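Local atomic coordinates of VAL-1 (Chlorella virus, PDB entry 3GNE), a protein that cleaves alginate as a lyase of polysaccharide lyase family 14, probably by beta-elimination at the glycosidic bonds of this acidic polysaccharide. Residues S5-N10 and T236-K241; G17-D22 and A63-L68; K70-F75 and G171-T176; G90-G95 and S114-W119; G95-H100 and I212-W217. All coordinates share one frame; numbering follows the deposited sequence. Where two conformers were deposited one is given.

Interaction 1: residues S5-N10 and T236-K241; sequences STLDLN and TNFQMK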
# COMPACT_ATOMS: atom_id res chain seq x y z
N SER A 5 4.75 14.58 7.58
CA SER A 5 6.04 14.74 6.96
C SER A 5 5.95 14.18 5.53
O SER A 5 5.02 13.42 5.20
CB SER A 5 7.17 13.99 7.66
OG SER A 5 6.88 12.59 7.71
N THR A 6 6.92 14.59 4.73
CA THR A 6 6.98 14.20 3.32
C THR A 6 8.35 13.55 3.09
O THR A 6 9.37 14.14 3.47
CB THR A 6 6.85 15.45 2.44
OG1 THR A 6 5.58 16.06 2.69
CG2 THR A 6 6.96 15.06 0.95
N LEU A 7 8.36 12.38 2.47
CA LEU A 7 9.63 11.73 2.20
C LEU A 7 10.44 12.54 1.22
O LEU A 7 9.95 12.92 0.14
CB LEU A 7 9.31 10.37 1.64
CG LEU A 7 10.52 9.54 1.20
CD1 LEU A 7 11.54 9.30 2.34
CD2 LEU A 7 10.01 8.21 0.64
N ASP A 8 11.72 12.79 1.55
CA ASP A 8 12.62 13.39 0.58
C ASP A 8 13.28 12.28 -0.23
O ASP A 8 14.12 11.50 0.26
CB ASP A 8 13.67 14.16 1.37
CG ASP A 8 14.65 14.86 0.47
OD1 ASP A 8 15.45 15.68 1.02
OD2 ASP A 8 14.68 14.62 -0.77
N LEU A 9 12.91 12.14 -1.50
CA LEU A 9 13.43 11.04 -2.31
C LEU A 9 14.93 11.17 -2.57
O LEU A 9 15.58 10.19 -2.92
CB LEU A 9 12.71 10.94 -3.66
CG LEU A 9 11.25 10.52 -3.53
CD1 LEU A 9 10.63 10.61 -4.92
CD2 LEU A 9 11.10 9.13 -2.96
N ASN A 10 15.48 12.37 -2.38
CA ASN A 10 16.93 12.47 -2.49
C ASN A 10 17.65 11.77 -1.34
O ASN A 10 18.88 11.56 -1.39
CB ASN A 10 17.33 13.94 -2.50
CG ASN A 10 16.84 14.60 -3.79
OD1 ASN A 10 16.36 15.72 -3.74
ND2 ASN A 10 16.96 13.84 -4.85
N THR A 236 5.54 9.90 -6.73
CA THR A 236 6.12 11.10 -6.10
C THR A 236 5.32 11.48 -4.89
O THR A 236 4.22 11.01 -4.68
CB THR A 236 6.18 12.26 -7.14
OG1 THR A 236 7.01 13.31 -6.63
CG2 THR A 236 4.76 12.79 -7.45
N ASN A 237 5.88 12.41 -4.10
CA ASN A 237 5.16 13.07 -3.03
C ASN A 237 4.62 12.06 -2.02
O ASN A 237 3.42 12.08 -1.68
CB ASN A 237 4.02 13.96 -3.58
CG ASN A 237 3.66 15.02 -2.56
OD1 ASN A 237 4.44 15.37 -1.66
ND2 ASN A 237 2.43 15.55 -2.69
N PHE A 238 5.47 11.20 -1.52
CA PHE A 238 5.09 10.27 -0.47
C PHE A 238 4.94 11.03 0.84
O PHE A 238 5.87 11.72 1.27
CB PHE A 238 6.19 9.21 -0.28
CG PHE A 238 6.26 8.22 -1.44
CD1 PHE A 238 5.54 7.04 -1.36
CD2 PHE A 238 7.02 8.46 -2.57
CE1 PHE A 238 5.65 6.10 -2.43
CE2 PHE A 238 7.13 7.57 -3.61
CZ PHE A 238 6.42 6.38 -3.54
N GLN A 239 3.77 10.97 1.47
CA GLN A 239 3.45 11.70 2.67
C GLN A 239 2.89 10.76 3.74
O GLN A 239 2.21 9.79 3.46
CB GLN A 239 2.37 12.78 2.37
CG GLN A 239 2.89 13.81 1.39
CD GLN A 239 1.84 14.83 1.02
OE1 GLN A 239 0.70 14.40 0.80
NE2 GLN A 239 2.14 16.11 0.94
N MET A 240 3.21 11.18 4.98
CA MET A 240 2.60 10.56 6.14
C MET A 240 1.62 11.59 6.70
O MET A 240 2.06 12.73 6.94
CB MET A 240 3.63 10.14 7.20
CG MET A 240 2.98 9.34 8.31
SD MET A 240 4.11 8.72 9.57
CE MET A 240 4.75 10.30 10.29
N LYS A 241 0.37 11.23 6.89
CA LYS A 241 -0.67 12.20 7.22
C LYS A 241 -1.46 11.75 8.44
O LYS A 241 -1.52 10.54 8.69
CB LYS A 241 -1.63 12.39 6.03
CG LYS A 241 -0.90 12.89 4.77
CD LYS A 241 -1.85 13.04 3.57
CE LYS A 241 -2.89 14.11 3.86
NZ LYS A 241 -3.75 14.36 2.65
O HOH W 1 4.25 17.28 0.27
O HOH W 2 8.27 11.90 -1.89

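Interaction 2: residues G17-D22 and A63-L68; sequences GSWNVD and AVPDGL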
# COMPACT_ATOMS: atom_id res chain seq x y z
N GLY A 17 15.90 10.39 5.84
CA GLY A 17 15.65 11.45 6.84
C GLY A 17 14.78 10.87 7.96
O GLY A 17 15.02 9.73 8.43
N SER A 18 13.78 11.64 8.37
CA SER A 18 12.99 11.22 9.51
C SER A 18 12.09 10.05 9.15
O SER A 18 11.42 9.54 10.07
CB SER A 18 12.13 12.35 10.04
OG SER A 18 11.18 12.70 9.05
N TRP A 19 12.02 9.63 7.89
CA TRP A 19 11.21 8.45 7.57
C TRP A 19 11.90 7.15 7.99
O TRP A 19 11.21 6.10 8.06
CB TRP A 19 10.88 8.38 6.06
CG TRP A 19 9.65 9.20 5.79
CD1 TRP A 19 9.35 10.45 6.27
CD2 TRP A 19 8.54 8.82 4.97
NE1 TRP A 19 8.12 10.87 5.80
CE2 TRP A 19 7.61 9.87 5.00
CE3 TRP A 19 8.26 7.66 4.22
CZ2 TRP A 19 6.40 9.82 4.29
CZ3 TRP A 19 7.05 7.62 3.52
CH2 TRP A 19 6.13 8.70 3.57
N ASN A 20 13.22 7.15 8.23
CA ASN A 20 13.90 5.89 8.62
C ASN A 20 13.63 4.79 7.58
O ASN A 20 13.15 3.69 7.90
CB ASN A 20 13.47 5.46 10.00
CG ASN A 20 13.51 6.62 11.02
OD1 ASN A 20 12.51 6.94 11.68
ND2 ASN A 20 14.69 7.17 11.12
N VAL A 21 13.95 5.13 6.34
CA VAL A 21 13.73 4.19 5.23
C VAL A 21 14.78 3.10 5.26
O VAL A 21 15.96 3.40 5.44
CB VAL A 21 13.80 4.92 3.90
CG1 VAL A 21 13.80 3.95 2.72
CG2 VAL A 21 12.58 5.87 3.77
N ASP A 22 14.32 1.87 5.10
CA ASP A 22 15.26 0.74 5.10
C ASP A 22 14.79 -0.25 4.02
O ASP A 22 13.68 -0.11 3.47
CB ASP A 22 15.29 0.08 6.47
CG ASP A 22 16.53 -0.72 6.79
OD1 ASP A 22 17.53 -0.72 6.03
OD2 ASP A 22 16.53 -1.38 7.88
N ALA A 63 9.49 1.92 5.80
CA ALA A 63 9.78 3.12 6.57
C ALA A 63 9.01 3.05 7.87
O ALA A 63 7.88 2.56 7.93
CB ALA A 63 9.38 4.37 5.82
N VAL A 64 9.59 3.59 8.92
CA VAL A 64 8.91 3.76 10.22
C VAL A 64 9.11 5.22 10.60
O VAL A 64 10.03 5.56 11.36
CB VAL A 64 9.45 2.79 11.28
CG1 VAL A 64 8.63 2.89 12.54
CG2 VAL A 64 9.42 1.30 10.81
N PRO A 65 8.34 6.15 10.03
CA PRO A 65 8.71 7.55 10.20
C PRO A 65 8.53 8.06 11.59
O PRO A 65 7.60 7.70 12.32
CB PRO A 65 7.82 8.27 9.18
CG PRO A 65 7.53 7.14 8.17
CD PRO A 65 7.26 5.92 9.06
N ASP A 66 9.48 8.97 11.95
CA ASP A 66 9.27 9.69 13.21
C ASP A 66 7.94 10.44 13.15
O ASP A 66 7.69 11.18 12.19
CB ASP A 66 10.39 10.69 13.38
CG ASP A 66 11.75 10.05 13.36
OD1 ASP A 66 11.92 8.84 13.64
OD2 ASP A 66 12.73 10.77 13.13
N GLY A 67 7.09 10.27 14.16
CA GLY A 67 5.77 10.91 14.08
C GLY A 67 4.66 9.89 13.74
O GLY A 67 3.48 10.23 13.70
N LEU A 68 5.08 8.63 13.45
CA LEU A 68 4.05 7.61 13.18
C LEU A 68 3.13 7.40 14.36
O LEU A 68 3.57 7.08 15.47
CB LEU A 68 4.78 6.29 12.82
CG LEU A 68 3.87 5.04 12.88
CD1 LEU A 68 2.83 5.00 11.81
CD2 LEU A 68 4.72 3.78 12.73
O HOH W 3 8.57 11.62 9.63

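Interaction 3: residues K70-F75 and G171-T176; sequences KNAITF and GTKMNT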
# COMPACT_ATOMS: atom_id res chain seq x y z
N LYS A 70 0.85 5.11 16.06
CA LYS A 70 0.68 3.65 15.90
C LYS A 70 -0.78 3.27 15.96
O LYS A 70 -1.08 2.14 15.61
CB LYS A 70 1.47 2.93 16.97
CG LYS A 70 3.00 3.22 16.80
CD LYS A 70 3.70 2.62 18.02
CE LYS A 70 5.17 2.52 17.79
NZ LYS A 70 6.02 3.09 18.83
N ASN A 71 -1.65 4.17 16.44
CA ASN A 71 -3.06 3.82 16.47
C ASN A 71 -3.84 4.26 15.24
O ASN A 71 -4.91 3.71 14.98
CB ASN A 71 -3.71 4.42 17.73
CG ASN A 71 -3.16 3.64 18.92
OD1 ASN A 71 -2.43 4.10 19.78
ND2 ASN A 71 -3.47 2.35 18.94
N ALA A 72 -3.35 5.23 14.47
CA ALA A 72 -4.13 5.66 13.28
C ALA A 72 -3.21 6.51 12.45
O ALA A 72 -2.65 7.49 12.96
CB ALA A 72 -5.36 6.46 13.73
N ILE A 73 -3.06 6.16 11.16
CA ILE A 73 -2.20 6.95 10.31
C ILE A 73 -2.63 6.79 8.86
O ILE A 73 -3.23 5.75 8.52
CB ILE A 73 -0.73 6.47 10.51
CG1 ILE A 73 0.29 7.54 10.15
CG2 ILE A 73 -0.45 5.17 9.74
CD1 ILE A 73 0.24 8.76 11.04
N THR A 74 -2.27 7.77 8.06
CA THR A 74 -2.52 7.72 6.62
C THR A 74 -1.20 7.89 5.88
O THR A 74 -0.33 8.65 6.30
CB THR A 74 -3.53 8.83 6.28
OG1 THR A 74 -4.76 8.41 6.91
CG2 THR A 74 -3.72 8.96 4.78
N PHE A 75 -1.06 7.14 4.79
CA PHE A 75 0.05 7.38 3.88
C PHE A 75 -0.54 7.75 2.52
O PHE A 75 -1.66 7.30 2.15
CB PHE A 75 0.94 6.12 3.75
CG PHE A 75 1.84 6.02 5.00
CD1 PHE A 75 3.03 6.73 5.04
CD2 PHE A 75 1.46 5.23 6.07
CE1 PHE A 75 3.84 6.71 6.18
CE2 PHE A 75 2.26 5.16 7.21
CZ PHE A 75 3.44 5.86 7.20
N GLY A 171 -5.71 5.15 4.60
CA GLY A 171 -5.78 5.35 6.04
C GLY A 171 -6.01 4.03 6.76
O GLY A 171 -6.71 3.13 6.27
N THR A 172 -5.40 3.95 7.93
CA THR A 172 -5.53 2.75 8.76
C THR A 172 -5.79 3.17 10.19
O THR A 172 -4.99 3.97 10.70
CB THR A 172 -4.23 1.90 8.74
OG1 THR A 172 -3.89 1.62 7.38
CG2 THR A 172 -4.49 0.57 9.39
N LYS A 173 -6.84 2.69 10.83
CA LYS A 173 -7.10 3.06 12.23
C LYS A 173 -7.31 1.77 13.02
O LYS A 173 -8.19 0.96 12.71
CB LYS A 173 -8.37 3.93 12.32
CG LYS A 173 -8.72 4.26 13.78
CD LYS A 173 -9.90 5.22 13.84
CE LYS A 173 -9.98 5.72 15.29
NZ LYS A 173 -10.54 4.71 16.21
N MET A 174 -6.46 1.60 14.03
CA MET A 174 -6.56 0.38 14.83
C MET A 174 -7.93 0.29 15.52
O MET A 174 -8.52 1.28 15.90
CB MET A 174 -5.46 0.34 15.91
CG MET A 174 -4.07 0.06 15.36
SD MET A 174 -3.86 -1.61 14.71
CE MET A 174 -4.73 -2.60 15.91
N ASN A 175 -8.33 -0.99 15.68
CA ASN A 175 -9.43 -1.18 16.62
C ASN A 175 -8.98 -0.82 18.03
O ASN A 175 -7.77 -0.75 18.35
CB ASN A 175 -9.83 -2.65 16.64
CG ASN A 175 -8.65 -3.59 16.90
OD1 ASN A 175 -7.85 -3.86 15.99
ND2 ASN A 175 -8.49 -4.05 18.16
N THR A 176 -9.98 -0.63 18.89
CA THR A 176 -9.71 -0.45 20.34
C THR A 176 -9.78 -1.80 21.03
O THR A 176 -10.13 -2.78 20.39
CB THR A 176 -10.65 0.52 21.01
OG1 THR A 176 -11.99 0.01 20.89
CG2 THR A 176 -10.65 1.86 20.28
O HOH W 4 -2.47 3.87 6.54

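Interaction 4: residues G90-G95 and S114-W119; sequences GGKHGG and SNRIMW. With FLC (citrate anion), chain C.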
# COMPACT_ATOMS: atom_id res chain seq x y z
N GLY A 90 -4.04 -5.94 -12.53
CA GLY A 90 -3.82 -5.29 -11.26
C GLY A 90 -2.41 -5.50 -10.71
O GLY A 90 -1.53 -6.18 -11.31
N GLY A 91 -2.13 -4.89 -9.58
CA GLY A 91 -0.80 -4.90 -8.99
C GLY A 91 -0.83 -4.10 -7.72
O GLY A 91 -1.88 -3.57 -7.32
N LYS A 92 0.33 -3.98 -7.10
CA LYS A 92 0.42 -3.33 -5.80
C LYS A 92 1.10 -1.96 -5.88
O LYS A 92 2.02 -1.76 -6.67
CB LYS A 92 1.30 -4.17 -4.84
CG LYS A 92 0.56 -5.26 -4.11
CD LYS A 92 -0.02 -6.31 -5.04
CE LYS A 92 -0.62 -7.42 -4.16
NZ LYS A 92 -1.32 -8.41 -5.06
N HIS A 93 0.69 -1.10 -4.96
CA HIS A 93 1.46 0.10 -4.62
C HIS A 93 2.18 -0.13 -3.30
O HIS A 93 3.36 -0.49 -3.28
CB HIS A 93 0.53 1.32 -4.54
CG HIS A 93 0.14 1.84 -5.89
ND1 HIS A 93 -0.63 2.98 -5.98
CD2 HIS A 93 0.37 1.39 -7.15
CE1 HIS A 93 -0.83 3.20 -7.27
NE2 HIS A 93 -0.25 2.27 -8.02
N GLY A 94 1.46 0.00 -2.17
CA GLY A 94 2.03 -0.20 -0.86
C GLY A 94 0.98 0.09 0.18
O GLY A 94 -0.19 0.29 -0.14
N GLY A 95 1.41 0.14 1.44
CA GLY A 95 0.41 0.41 2.50
C GLY A 95 1.07 0.19 3.84
O GLY A 95 2.27 0.34 4.02
N SER A 114 -2.09 -6.45 7.20
CA SER A 114 -1.61 -5.39 6.31
C SER A 114 -2.81 -4.78 5.55
O SER A 114 -3.85 -5.44 5.33
CB SER A 114 -0.54 -5.85 5.30
OG SER A 114 -1.15 -6.86 4.47
N ASN A 115 -2.60 -3.50 5.20
CA ASN A 115 -3.61 -2.68 4.52
C ASN A 115 -2.93 -2.03 3.33
O ASN A 115 -2.12 -1.13 3.57
CB ASN A 115 -4.12 -1.61 5.51
CG ASN A 115 -5.40 -0.95 5.03
OD1 ASN A 115 -6.08 -1.57 4.19
ND2 ASN A 115 -5.68 0.25 5.51
N ARG A 116 -3.21 -2.49 2.12
CA ARG A 116 -2.47 -2.00 0.97
C ARG A 116 -3.41 -1.48 -0.11
O ARG A 116 -4.56 -1.87 -0.20
CB ARG A 116 -1.62 -3.10 0.35
CG ARG A 116 -0.38 -3.41 1.19
CD ARG A 116 0.53 -4.45 0.48
NE ARG A 116 -0.18 -5.77 0.58
CZ ARG A 116 0.23 -6.88 -0.03
NH1 ARG A 116 1.32 -6.85 -0.83
NH2 ARG A 116 -0.42 -8.05 0.11
N ILE A 117 -2.85 -0.61 -0.96
CA ILE A 117 -3.50 -0.24 -2.20
C ILE A 117 -3.07 -1.18 -3.30
O ILE A 117 -1.84 -1.42 -3.49
CB ILE A 117 -3.06 1.19 -2.60
CG1 ILE A 117 -3.61 2.25 -1.63
CG2 ILE A 117 -3.47 1.46 -4.05
CD1 ILE A 117 -5.12 2.47 -1.71
N MET A 118 -4.04 -1.69 -4.05
CA MET A 118 -3.78 -2.32 -5.33
C MET A 118 -4.47 -1.52 -6.45
O MET A 118 -5.56 -0.99 -6.28
CB MET A 118 -4.34 -3.74 -5.45
CG MET A 118 -3.40 -4.78 -4.84
SD MET A 118 -4.09 -6.45 -5.05
CE MET A 118 -3.91 -6.71 -6.82
N TRP A 119 -3.80 -1.51 -7.60
CA TRP A 119 -4.50 -1.13 -8.83
C TRP A 119 -5.18 -2.38 -9.39
O TRP A 119 -4.86 -3.50 -8.97
CB TRP A 119 -3.60 -0.46 -9.84
CG TRP A 119 -2.73 -1.30 -10.73
CD1 TRP A 119 -3.12 -1.90 -11.90
CD2 TRP A 119 -1.34 -1.64 -10.56
NE1 TRP A 119 -2.07 -2.60 -12.48
CE2 TRP A 119 -0.96 -2.44 -11.66
CE3 TRP A 119 -0.38 -1.35 -9.58
CZ2 TRP A 119 0.32 -2.96 -11.83
CZ3 TRP A 119 0.89 -1.85 -9.74
CH2 TRP A 119 1.24 -2.65 -10.85
CAC FLC C . 1.22 -10.32 -2.02
CA FLC C . 1.34 -11.66 -2.74
CB FLC C . 0.32 -11.73 -3.88
CBC FLC C . -1.06 -11.61 -3.25
CG FLC C . 0.46 -13.09 -4.57
CGC FLC C . -0.51 -13.31 -5.74
OA1 FLC C . 1.50 -9.30 -2.63
OA2 FLC C . 0.85 -10.34 -0.86
OB1 FLC C . -1.67 -10.54 -3.43
OB2 FLC C . -1.49 -12.56 -2.54
OG1 FLC C . -1.51 -12.61 -5.83
OG2 FLC C . -0.23 -14.26 -6.53
OHB FLC C . 0.60 -10.70 -4.81

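Interaction 5: residues G95-H100 and I212-W217; sequences GTFIGH and ISRFDW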
# COMPACT_ATOMS: atom_id res chain seq x y z
N GLY A 95 1.41 0.14 1.44
CA GLY A 95 0.41 0.41 2.50
C GLY A 95 1.07 0.19 3.84
O GLY A 95 2.27 0.34 4.02
N THR A 96 0.24 -0.13 4.80
CA THR A 96 0.65 -0.19 6.19
C THR A 96 0.59 -1.61 6.70
O THR A 96 -0.29 -2.36 6.34
CB THR A 96 -0.32 0.73 6.97
OG1 THR A 96 0.15 1.03 8.25
CG2 THR A 96 -1.62 -0.03 7.10
N PHE A 97 1.58 -1.96 7.55
CA PHE A 97 1.58 -3.25 8.23
C PHE A 97 1.34 -3.04 9.72
O PHE A 97 1.76 -2.00 10.25
CB PHE A 97 2.91 -3.99 8.01
CG PHE A 97 2.89 -4.75 6.66
CD1 PHE A 97 2.85 -4.07 5.46
CD2 PHE A 97 2.92 -6.15 6.65
CE1 PHE A 97 2.86 -4.78 4.24
CE2 PHE A 97 2.90 -6.88 5.46
CZ PHE A 97 2.85 -6.17 4.27
N ILE A 98 0.64 -4.00 10.31
CA ILE A 98 0.21 -4.02 11.70
C ILE A 98 0.98 -5.09 12.46
O ILE A 98 1.05 -6.20 11.92
CB ILE A 98 -1.28 -4.41 11.83
CG1 ILE A 98 -2.25 -3.44 11.18
CG2 ILE A 98 -1.65 -4.55 13.31
CD1 ILE A 98 -1.68 -2.05 11.30
N GLY A 99 1.51 -4.80 13.63
CA GLY A 99 2.06 -5.90 14.45
C GLY A 99 3.36 -6.41 13.82
O GLY A 99 4.18 -5.66 13.28
N HIS A 100 3.53 -7.71 13.90
CA HIS A 100 4.68 -8.39 13.26
C HIS A 100 4.19 -9.73 12.73
O HIS A 100 3.08 -10.17 13.12
CB HIS A 100 5.85 -8.57 14.26
CG HIS A 100 5.53 -9.50 15.38
ND1 HIS A 100 5.82 -10.85 15.35
CD2 HIS A 100 4.91 -9.23 16.56
CE1 HIS A 100 5.39 -11.35 16.53
NE2 HIS A 100 4.84 -10.39 17.26
N ILE A 212 0.04 -0.30 14.53
CA ILE A 212 0.68 -0.04 13.22
C ILE A 212 2.19 0.01 13.38
O ILE A 212 2.66 0.71 14.30
CB ILE A 212 0.11 1.25 12.67
CG1 ILE A 212 -1.39 1.13 12.43
CG2 ILE A 212 0.86 1.64 11.40
CD1 ILE A 212 -2.16 2.42 12.23
N SER A 213 2.90 -0.73 12.55
CA SER A 213 4.36 -0.88 12.78
C SER A 213 5.19 -0.38 11.66
O SER A 213 6.33 -0.06 11.93
CB SER A 213 4.66 -2.34 13.12
OG SER A 213 4.24 -3.19 12.08
N ARG A 214 4.71 -0.30 10.41
CA ARG A 214 5.55 0.27 9.36
C ARG A 214 4.73 0.65 8.15
O ARG A 214 3.61 0.15 7.97
CB ARG A 214 6.68 -0.67 8.86
CG ARG A 214 6.17 -1.86 8.03
CD ARG A 214 7.39 -2.68 7.58
NE ARG A 214 7.13 -3.72 6.57
CZ ARG A 214 6.66 -4.94 6.82
NH1 ARG A 214 6.34 -5.27 8.10
NH2 ARG A 214 6.50 -5.78 5.81
N PHE A 215 5.29 1.52 7.34
CA PHE A 215 4.89 1.69 5.95
C PHE A 215 5.71 0.75 5.09
O PHE A 215 6.93 0.67 5.26
CB PHE A 215 5.17 3.13 5.50
CG PHE A 215 4.74 3.44 4.07
CD1 PHE A 215 3.40 3.34 3.69
CD2 PHE A 215 5.74 3.82 3.15
CE1 PHE A 215 3.02 3.66 2.37
CE2 PHE A 215 5.32 4.16 1.86
CZ PHE A 215 3.99 4.09 1.47
N ASP A 216 5.03 0.01 4.22
CA ASP A 216 5.72 -0.90 3.35
C ASP A 216 5.34 -0.56 1.93
O ASP A 216 4.18 -0.65 1.53
CB ASP A 216 5.28 -2.34 3.67
CG ASP A 216 6.23 -3.33 3.01
OD1 ASP A 216 7.30 -3.63 3.59
OD2 ASP A 216 5.99 -3.79 1.90
N TRP A 217 6.32 -0.16 1.14
CA TRP A 217 6.17 0.16 -0.26
C TRP A 217 6.69 -1.02 -1.06
O TRP A 217 7.81 -1.43 -0.87
CB TRP A 217 6.97 1.42 -0.64
CG TRP A 217 6.67 1.70 -2.09
CD1 TRP A 217 7.48 1.49 -3.17
CD2 TRP A 217 5.45 2.26 -2.58
NE1 TRP A 217 6.83 1.86 -4.30
CE2 TRP A 217 5.58 2.36 -3.99
CE3 TRP A 217 4.28 2.70 -1.98
CZ2 TRP A 217 4.57 2.88 -4.81
CZ3 TRP A 217 3.26 3.22 -2.79
CH2 TRP A 217 3.43 3.31 -4.16

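Interaction 1: residues S5-N10 and T236-K241
A short antiparallel beta pairing, part of the beta-sandwich expected for a lyase of the concanavalin-like clan, sets S5 and T6 against M240 and Q239 and ties the N-terminal strand 3-6 to the C-terminal strand 231-241. S5 and M240 form a hydrogen-bonded pair: the N-H of M240 meets S5 O at 2.9 Å, almost straight at 174°, whereas the return bond from S5 N to M240 O is weak at 3.3 Å. T6 and Q239 follow as a non-hydrogen-bonded pair, and L7 N then donates to F238 O over 2.8 Å, the last direct backbone bond before the chains part. On the T6 and Q239 face the two side chains run alongside each other. With chi1 at -61° the T6 hydroxyl lies beside its own backbone N, and OG1 comes 3.7 Å from Q239 CG. Water 1 links T6 OG1 to N237 OD1, to which it donates; the other end of the N237 amide, ND2, bonds to E78. On the other side of the pairing from T6, L7 lies side by side with F238, CB to CB at 3.8 Å, while L9 crosses the phenylalanine at about a right angle, its CD2 4.2 Å from F238 CD2. The F238 ring also meets W217 edge-to-face, and S5 OG bonds to W19. Just past L7, D8 OD2 accepts from N10 N in an Asx turn. Where the strands diverge, water 2 takes over the pairing, donating to L7 O at 2.8 Å and accepting from F238 N at 2.9 Å.

Interaction 2: residues G17-D22 and A63-L68
D66 N donates to S18 O at 2.8 Å, a nearly straight bond of 166° between 17-22 and 63-68. A second backbone bond, from V64 N to W19 O, is by contrast weak, 3.1 Å long and bent. Water 3 adds a bridge, donating to D66 O and hydrogen-bonded to S18 OG. The N20 side chain crosses that of D66 at about a right angle near these bonds. Within 63-68, a type II turn from P65 to L68 swings the chain away, with G67 at its positive-phi position. Inward of the polar seam W19 does most of the packing. P65 CG sits over one face of the indole, 3.9 Å from the centroid of the five-membered ring and 20° off its normal, a CH-pi contact. A63 CB touches W19 CE3 at 3.8 Å and lies 4.1 Å from V21 CG2. The contact joins the approach to edge strand 21-25 with the loop leaving strand 59-63. The indole is buried against P65, A63 and the F238 and M240 side chains of the facing sheet; it can lie there without a polar penalty because S5 OG takes its N-H, while the backbone bonds fix the loop against it.

Interaction 3: residues K70-F75 and G171-T176
T74 and A72 share a face of the sheet with K173, while I73 and T172 point to the other, in an antiparallel pairing of strands 72-80 and 166-173 within one layer of the beta-sandwich. On the first face, A72 CB lies 4.0 Å from K173 CG. The lysine holds CG anti to the backbone N (chi1 176°) and carries its chain on away from strand 72-80. T74 has G171 opposite, and its OG1 rests 3.3 Å from the glycine CA, a close fit that the absence of a side chain allows; that hydroxyl also bonds to Y189. Between these pairs, I73 and T172 bond in both directions, I73 N to T172 O at 3.0 Å and T172 N to I73 O at 2.9 Å. Their side chains turn inward, where I212 touches both, and T172 OG1 meets N115 ND2 of the facing sheet. Just before A72, ahead of the strand, N71 O still accepts from M174 N at 2.8 Å, and the N71 side chain crosses that of M174 at about a right angle. Water 4 reinforces the inner face, donating to I73 O and accepting from T172 OG1, each at 2.8 Å.

Interaction 4: residues G90-G95 and S114-W119
A bend at chi2 (63°) followed by a straight run to NZ carries the K92 chain past R116, whose own bend at chi3 (-72°) sets one guanidinium face against K92 CE, the two chains crossing obliquely with K92 CG 3.7 Å from R116 NH1. Both ends converge on a citrate anion, probably from the crystallisation liquor. The guanidinium presents its edge, in plane, to one citrate carboxylate, NH2 to OA2 at 2.8 Å and NH1 to OA1 at 3.0 Å. K92 NZ donates to citrate OB1 at 2.7 Å, to the citrate hydroxyl and to G222 O, while M118 runs alongside the lysine, its SD 3.4 Å from NZ. Y128, Y130, H147 and G105 complete the site, an anion pocket consistent with binding the carboxylates of alginate. Behind it, strands 91-99 and 112-119 run antiparallel in the seven-stranded sheet and are interrupted by a beta bulge: H93 N bonds to I117 O and I117 N to G94 O, two residues facing one and shifting the register before G95 pairs with R116. On the face away from the citrate, W119 folds its indole across the glycines. G91 CA stands 3.3 Å from the centroid of the six-membered ring, almost on its normal, and G90 CA covers the five-membered ring; neither glycine has a side chain to block the indole. H93 meets the rim of W119 rather than its face, CD2 to CE3 at 3.7 Å, and bonds through NE2 to Y81.

Interaction 5: residues G95-H100 and I212-W217
F97 O is gripped by two successive N-H groups of the facing strand: S213 N at 2.9 Å and, weakly, R214 N at 3.4 Å. The serine side chain adds a bond of its own, OG donating to G99 O at 2.7 Å. R214 O accepts from F97 N, and the arginine lays its guanidinium flat on the phenyl ring, centres of the R214 guanidinium and F97 ring 4.1 Å apart and planes at 23°, a cation-pi stack with NH2 over the ring centre. What holds the guanidinium there is a side-on salt bridge to D216, whose OD1 takes both R214 NE, at 3.0 Å, and R214 NH2 on the same face of the carboxylate; D216 CB meanwhile packs 3.5 Å from F97 CD1. These strands, 91-99 and 212-221, are neighbours in the seven-stranded sheet of the sandwich, and S213 and R214, both facing F97, form a classic beta bulge in it. F97, R214 and D216 stand on the face that also bears R116. A glycerol, probably from the crystallisation liquor, hydrogen-bonds to D216 OD2. On the opposite face F215 CD1 comes 3.2 Å from G95 O, and the ring stacks on F75 of the other sheet. At the far end of the pairing, G95 and D216 exchange backbone bonds, D216 N reaching G95 O at 2.8 Å.

In the fold
The five contacts span both sheets of the sandwich. Interactions 1 and 3, centres about 18 Å apart, lie in the sheet that holds neighbouring strands 231-241 and 72-80. Interactions 4 and 5, about 12 Å apart, share G95 and strand 91-99 of the seven-stranded sheet; interaction 2 lies at that sheet's edge, with A63 bonded to F215. F75-F215 and T172-N115 join the sheets, and W19, approaching strand 21-25, bonds to S5. Along the chain, interaction 1 encloses the rest, interaction 2 precedes 3 to 5, interaction 4 falls between the segments of 3, and 5 alternates with both 3 and 4. The sheet's outer face, with K92 and R116, is probably the substrate side.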